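Local coordinates for protein TatD-related deoxyribonuclease (Thermotoga maritima, PDB 1J6O) that probably acts as a metal-dependent DNA nuclease of the TatD family, hydrolysing ester bonds, at residues 200-212 and 244-258. Sequence-based numbering, arbitrary orientation.
Sequences VVKRVGLEYIVLE and LGVPEAKVDEATTEN
The first turns of helix 248-264 pack across strand 209-211, the last of the TIM barrel, and the loop leading into it, with L206 as the main apolar side chain and N258 as the polar one. The contact shows how one side-chain amide can tie a C-terminal helix to the last barrel strand and to the loop before it. The axes of strand 209-211 and helix segment 248-258 are 98° apart. L206 points at the helix, its CB 3.8 Å from A254 CB and its CD1 over the carbonyl O of K250. Its other methyl, CD2, touches both L244 CD1 and V251 CG1, while L244 CD2 rests 3.6 Å from V201 O in the last turn of helix 195-204. On the strand, T255 CG2 lies against I209 O, and L211 CD1 approaches T255 OG1, which is already bonded to V251 O. With N258 CG anti to its carbonyl carbon (chi1 -75°), ND2 comes to the loop and strand carbonyls, while OD1 takes a hydrogen bond from R261 NH1. A leucine here would probably leave the carbonyls of L206 and I209 without their shared donor and R261 without this acceptor. ND2 gives L206 O a weak, bent bond of 3.0 Å, but reaches I209 O at 3.1 Å almost straight (171°), with that oxygen in the amide plane.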
loop_
_atom_site.group_PDB
_atom_site.type_symbol
_atom_site.label_atom_id
_atom_site.label_comp_id
_atom_site.label_asym_id
_atom_site.label_seq_id
_atom_site.Cartn_x
_atom_site.Cartn_y
_atom_site.Cartn_z
ATOM N N VAL A 200 16.600 -8.402 -1.096
ATOM C CA VAL A 200 15.810 -7.848 -2.206
ATOM C C VAL A 200 15.914 -6.322 -2.200
ATOM O O VAL A 200 16.119 -5.677 -3.235
ATOM C CB VAL A 200 14.314 -8.215 -2.086
ATOM C CG1 VAL A 200 13.520 -7.462 -3.136
ATOM C CG2 VAL A 200 14.124 -9.716 -2.271
ATOM N N VAL A 201 15.745 -5.737 -1.026
ATOM C CA VAL A 201 15.835 -4.295 -0.906
ATOM C C VAL A 201 17.228 -3.848 -1.363
ATOM O O VAL A 201 17.383 -2.828 -2.040
ATOM C CB VAL A 201 15.619 -3.842 0.560
ATOM C CG1 VAL A 201 16.031 -2.403 0.712
ATOM C CG2 VAL A 201 14.146 -3.981 0.928
ATOM N N LYS A 202 18.238 -4.631 -0.993
ATOM C CA LYS A 202 19.614 -4.315 -1.361
ATOM C C LYS A 202 19.827 -4.279 -2.882
ATOM O O LYS A 202 20.512 -3.391 -3.405
ATOM C CB LYS A 202 20.563 -5.330 -0.708
ATOM C CG LYS A 202 22.033 -4.899 -0.663
ATOM C CD LYS A 202 22.816 -5.770 0.326
ATOM C CE LYS A 202 24.323 -5.464 0.309
ATOM N NZ LYS A 202 25.087 -6.298 1.312
ATOM N N ARG A 203 19.225 -5.238 -3.576
ATOM C CA ARG A 203 19.333 -5.350 -5.035
ATOM C C ARG A 203 18.506 -4.341 -5.804
ATOM O O ARG A 203 18.927 -3.843 -6.853
ATOM C CB ARG A 203 18.876 -6.738 -5.505
ATOM C CG ARG A 203 19.579 -7.937 -4.871
ATOM C CD ARG A 203 20.958 -8.171 -5.456
ATOM N NE ARG A 203 20.910 -8.570 -6.867
ATOM C CZ ARG A 203 20.403 -9.720 -7.311
ATOM N NH1 ARG A 203 19.887 -10.603 -6.465
ATOM N NH2 ARG A 203 20.428 -9.998 -8.609
ATOM N N VAL A 204 17.319 -4.038 -5.292
ATOM C CA VAL A 204 16.435 -3.095 -5.961
ATOM C C VAL A 204 16.795 -1.621 -5.801
ATOM O O VAL A 204 16.694 -0.846 -6.751
ATOM C CB VAL A 204 14.980 -3.323 -5.498
ATOM C CG1 VAL A 204 14.072 -2.275 -6.097
ATOM C CG2 VAL A 204 14.529 -4.729 -5.927
ATOM N N GLY A 205 17.187 -1.221 -4.599
ATOM C CA GLY A 205 17.541 0.167 -4.418
ATOM C C GLY A 205 16.371 1.094 -4.149
ATOM O O GLY A 205 15.206 0.716 -4.286
ATOM N N LEU A 206 16.700 2.336 -3.814
ATOM C CA LEU A 206 15.704 3.343 -3.507
ATOM C C LEU A 206 14.796 3.875 -4.601
ATOM O O LEU A 206 13.748 4.430 -4.304
ATOM C CB LEU A 206 16.377 4.528 -2.812
ATOM C CG LEU A 206 16.978 4.262 -1.420
ATOM C CD1 LEU A 206 17.584 5.559 -0.901
ATOM C CD2 LEU A 206 15.908 3.793 -0.434
ATOM N N GLU A 207 15.167 3.717 -5.865
ATOM C CA GLU A 207 14.328 4.228 -6.931
ATOM C C GLU A 207 13.006 3.471 -7.081
ATOM O O GLU A 207 12.048 3.987 -7.659
ATOM C CB GLU A 207 15.093 4.151 -8.259
ATOM C CG GLU A 207 14.448 4.900 -9.395
ATOM C CD GLU A 207 15.177 4.706 -10.721
ATOM O OE1 GLU A 207 16.429 4.639 -10.715
ATOM O OE2 GLU A 207 14.491 4.635 -11.767
ATOM N N TYR A 208 12.929 2.276 -6.517
ATOM C CA TYR A 208 11.702 1.496 -6.659
ATOM C C TYR A 208 10.939 1.103 -5.412
ATOM O O TYR A 208 10.136 0.186 -5.454
ATOM C CB TYR A 208 12.035 0.231 -7.446
ATOM C CG TYR A 208 12.670 0.556 -8.771
ATOM C CD1 TYR A 208 11.965 1.282 -9.726
ATOM C CD2 TYR A 208 13.992 0.207 -9.042
ATOM C CE1 TYR A 208 12.558 1.675 -10.928
ATOM C CE2 TYR A 208 14.602 0.597 -10.256
ATOM C CZ TYR A 208 13.871 1.332 -11.180
ATOM O OH TYR A 208 14.425 1.750 -12.367
ATOM N N ILE A 209 11.151 1.797 -4.314
ATOM C CA ILE A 209 10.425 1.415 -3.114
ATOM C C ILE A 209 9.734 2.553 -2.368
ATOM O O ILE A 209 10.140 3.706 -2.462
ATOM C CB ILE A 209 11.371 0.753 -2.099
ATOM C CG1 ILE A 209 12.474 1.727 -1.726
ATOM C CG2 ILE A 209 12.030 -0.513 -2.697
ATOM C CD1 ILE A 209 13.352 1.261 -0.585
ATOM N N VAL A 210 8.653 2.217 -1.664
ATOM C CA VAL A 210 7.937 3.202 -0.874
ATOM C C VAL A 210 7.790 2.499 0.471
ATOM O O VAL A 210 7.915 1.268 0.551
ATOM C CB VAL A 210 6.551 3.574 -1.401
ATOM C CG1 VAL A 210 6.696 4.499 -2.599
ATOM C CG2 VAL A 210 5.744 2.298 -1.703
ATOM N N LEU A 211 7.567 3.269 1.529
ATOM C CA LEU A 211 7.420 2.683 2.862
ATOM C C LEU A 211 5.955 2.472 3.195
ATOM O O LEU A 211 5.063 3.103 2.604
ATOM C CB LEU A 211 7.968 3.640 3.916
ATOM C CG LEU A 211 9.342 4.260 3.691
ATOM C CD1 LEU A 211 9.497 5.444 4.648
ATOM C CD2 LEU A 211 10.435 3.209 3.932
ATOM N N GLU A 212 5.698 1.571 4.134
ATOM C CA GLU A 212 4.330 1.333 4.532
ATOM C C GLU A 212 4.359 0.639 5.886
ATOM O O GLU A 212 5.394 0.087 6.289
ATOM C CB GLU A 212 3.617 0.439 3.526
ATOM C CG GLU A 212 3.989 -1.047 3.639
ATOM C CD GLU A 212 3.164 -1.891 2.693
ATOM O OE1 GLU A 212 3.445 -1.815 1.487
ATOM O OE2 GLU A 212 2.218 -2.593 3.150
ATOM N N LEU A 244 21.359 -0.695 2.899
ATOM C CA LEU A 244 21.859 -0.043 1.693
ATOM C C LEU A 244 23.111 0.769 1.932
ATOM O O LEU A 244 23.703 1.277 0.983
ATOM C CB LEU A 244 20.801 0.887 1.109
ATOM C CG LEU A 244 19.560 0.212 0.523
ATOM C CD1 LEU A 244 18.553 1.283 0.167
ATOM C CD2 LEU A 244 19.935 -0.597 -0.697
ATOM N N GLY A 245 23.494 0.898 3.195
ATOM C CA GLY A 245 24.676 1.667 3.526
ATOM C C GLY A 245 24.541 3.138 3.159
ATOM O O GLY A 245 25.506 3.745 2.667
ATOM N N VAL A 246 23.362 3.729 3.381
ATOM C CA VAL A 246 23.155 5.143 3.059
ATOM C C VAL A 246 22.505 5.899 4.228
ATOM O O VAL A 246 21.945 5.292 5.140
ATOM C CB VAL A 246 22.279 5.330 1.770
ATOM C CG1 VAL A 246 22.886 4.549 0.609
ATOM C CG2 VAL A 246 20.836 4.874 2.018
ATOM N N PRO A 247 22.601 7.235 4.234
ATOM C CA PRO A 247 21.985 7.985 5.337
ATOM C C PRO A 247 20.450 7.793 5.377
ATOM O O PRO A 247 19.821 7.541 4.337
ATOM C CB PRO A 247 22.358 9.437 5.023
ATOM C CG PRO A 247 23.600 9.324 4.185
ATOM C CD PRO A 247 23.346 8.117 3.324
ATOM N N GLU A 248 19.849 7.908 6.562
ATOM C CA GLU A 248 18.397 7.748 6.675
ATOM C C GLU A 248 17.740 8.871 5.884
ATOM O O GLU A 248 16.630 8.727 5.366
ATOM C CB GLU A 248 17.949 7.797 8.146
ATOM C CG GLU A 248 18.398 6.598 8.952
ATOM C CD GLU A 248 17.888 6.628 10.378
ATOM O OE1 GLU A 248 17.583 7.736 10.876
ATOM O OE2 GLU A 248 17.807 5.553 11.009
ATOM N N ALA A 249 18.438 9.994 5.778
ATOM C CA ALA A 249 17.904 11.113 5.036
ATOM C C ALA A 249 17.726 10.709 3.579
ATOM O O ALA A 249 16.801 11.179 2.914
ATOM C CB ALA A 249 18.847 12.308 5.122
ATOM N N LYS A 250 18.601 9.840 3.077
ATOM C CA LYS A 250 18.496 9.410 1.677
ATOM C C LYS A 250 17.302 8.499 1.459
ATOM O O LYS A 250 16.632 8.572 0.417
ATOM C CB LYS A 250 19.771 8.691 1.197
ATOM C CG LYS A 250 21.044 9.559 1.221
ATOM C CD LYS A 250 21.890 9.349 -0.058
ATOM C CE LYS A 250 23.327 9.810 0.146
ATOM N NZ LYS A 250 23.380 11.189 0.729
ATOM N N VAL A 251 17.042 7.637 2.430
ATOM C CA VAL A 251 15.917 6.731 2.315
ATOM C C VAL A 251 14.614 7.540 2.374
ATOM O O VAL A 251 13.704 7.342 1.568
ATOM C CB VAL A 251 15.907 5.704 3.453
ATOM C CG1 VAL A 251 14.793 4.721 3.214
ATOM C CG2 VAL A 251 17.255 4.981 3.525
ATOM N N ASP A 252 14.541 8.462 3.326
ATOM C CA ASP A 252 13.350 9.292 3.486
ATOM C C ASP A 252 13.053 10.145 2.276
ATOM O O ASP A 252 11.916 10.214 1.837
ATOM C CB ASP A 252 13.472 10.240 4.677
ATOM C CG ASP A 252 13.438 9.530 6.019
ATOM O OD1 ASP A 252 12.876 8.436 6.126
ATOM O OD2 ASP A 252 13.981 10.097 6.994
ATOM N N GLU A 253 14.072 10.823 1.749
ATOM C CA GLU A 253 13.860 11.670 0.594
ATOM C C GLU A 253 13.354 10.918 -0.605
ATOM O O GLU A 253 12.365 11.320 -1.223
ATOM C CB GLU A 253 15.143 12.418 0.211
ATOM C CG GLU A 253 14.954 13.252 -1.041
ATOM N N ALA A 254 14.056 9.844 -0.944
ATOM C CA ALA A 254 13.714 9.014 -2.070
ATOM C C ALA A 254 12.331 8.362 -1.968
ATOM O O ALA A 254 11.528 8.444 -2.916
ATOM C CB ALA A 254 14.809 7.929 -2.262
ATOM N N THR A 255 12.027 7.726 -0.837
ATOM C CA THR A 255 10.712 7.083 -0.719
ATOM C C THR A 255 9.556 8.077 -0.689
ATOM O O THR A 255 8.477 7.802 -1.223
ATOM C CB THR A 255 10.639 6.154 0.527
ATOM O OG1 THR A 255 11.001 6.881 1.705
ATOM C CG2 THR A 255 11.594 4.952 0.329
ATOM N N THR A 256 9.775 9.220 -0.049
ATOM C CA THR A 256 8.739 10.231 0.025
ATOM C C THR A 256 8.491 10.807 -1.374
ATOM O O THR A 256 7.331 11.000 -1.774
ATOM C CB THR A 256 9.144 11.327 1.048
ATOM O OG1 THR A 256 9.013 10.788 2.365
ATOM C CG2 THR A 256 8.248 12.564 0.925
ATOM N N GLU A 257 9.571 11.062 -2.126
ATOM C CA GLU A 257 9.423 11.604 -3.483
ATOM C C GLU A 257 8.653 10.563 -4.307
ATOM O O GLU A 257 7.751 10.884 -5.084
ATOM C CB GLU A 257 10.786 11.856 -4.141
ATOM C CG GLU A 257 10.667 12.299 -5.595
ATOM C CD GLU A 257 12.001 12.747 -6.206
ATOM O OE1 GLU A 257 12.727 13.546 -5.567
ATOM O OE2 GLU A 257 12.314 12.300 -7.332
ATOM N N ASN A 258 9.031 9.303 -4.150
ATOM C CA ASN A 258 8.351 8.239 -4.885
ATOM C C ASN A 258 6.859 8.208 -4.554
ATOM O O ASN A 258 6.002 8.072 -5.439
ATOM C CB ASN A 258 8.950 6.875 -4.520
ATOM C CG ASN A 258 10.298 6.645 -5.153
ATOM O OD1 ASN A 258 10.700 7.377 -6.065
ATOM N ND2 ASN A 258 11.005 5.616 -4.685
#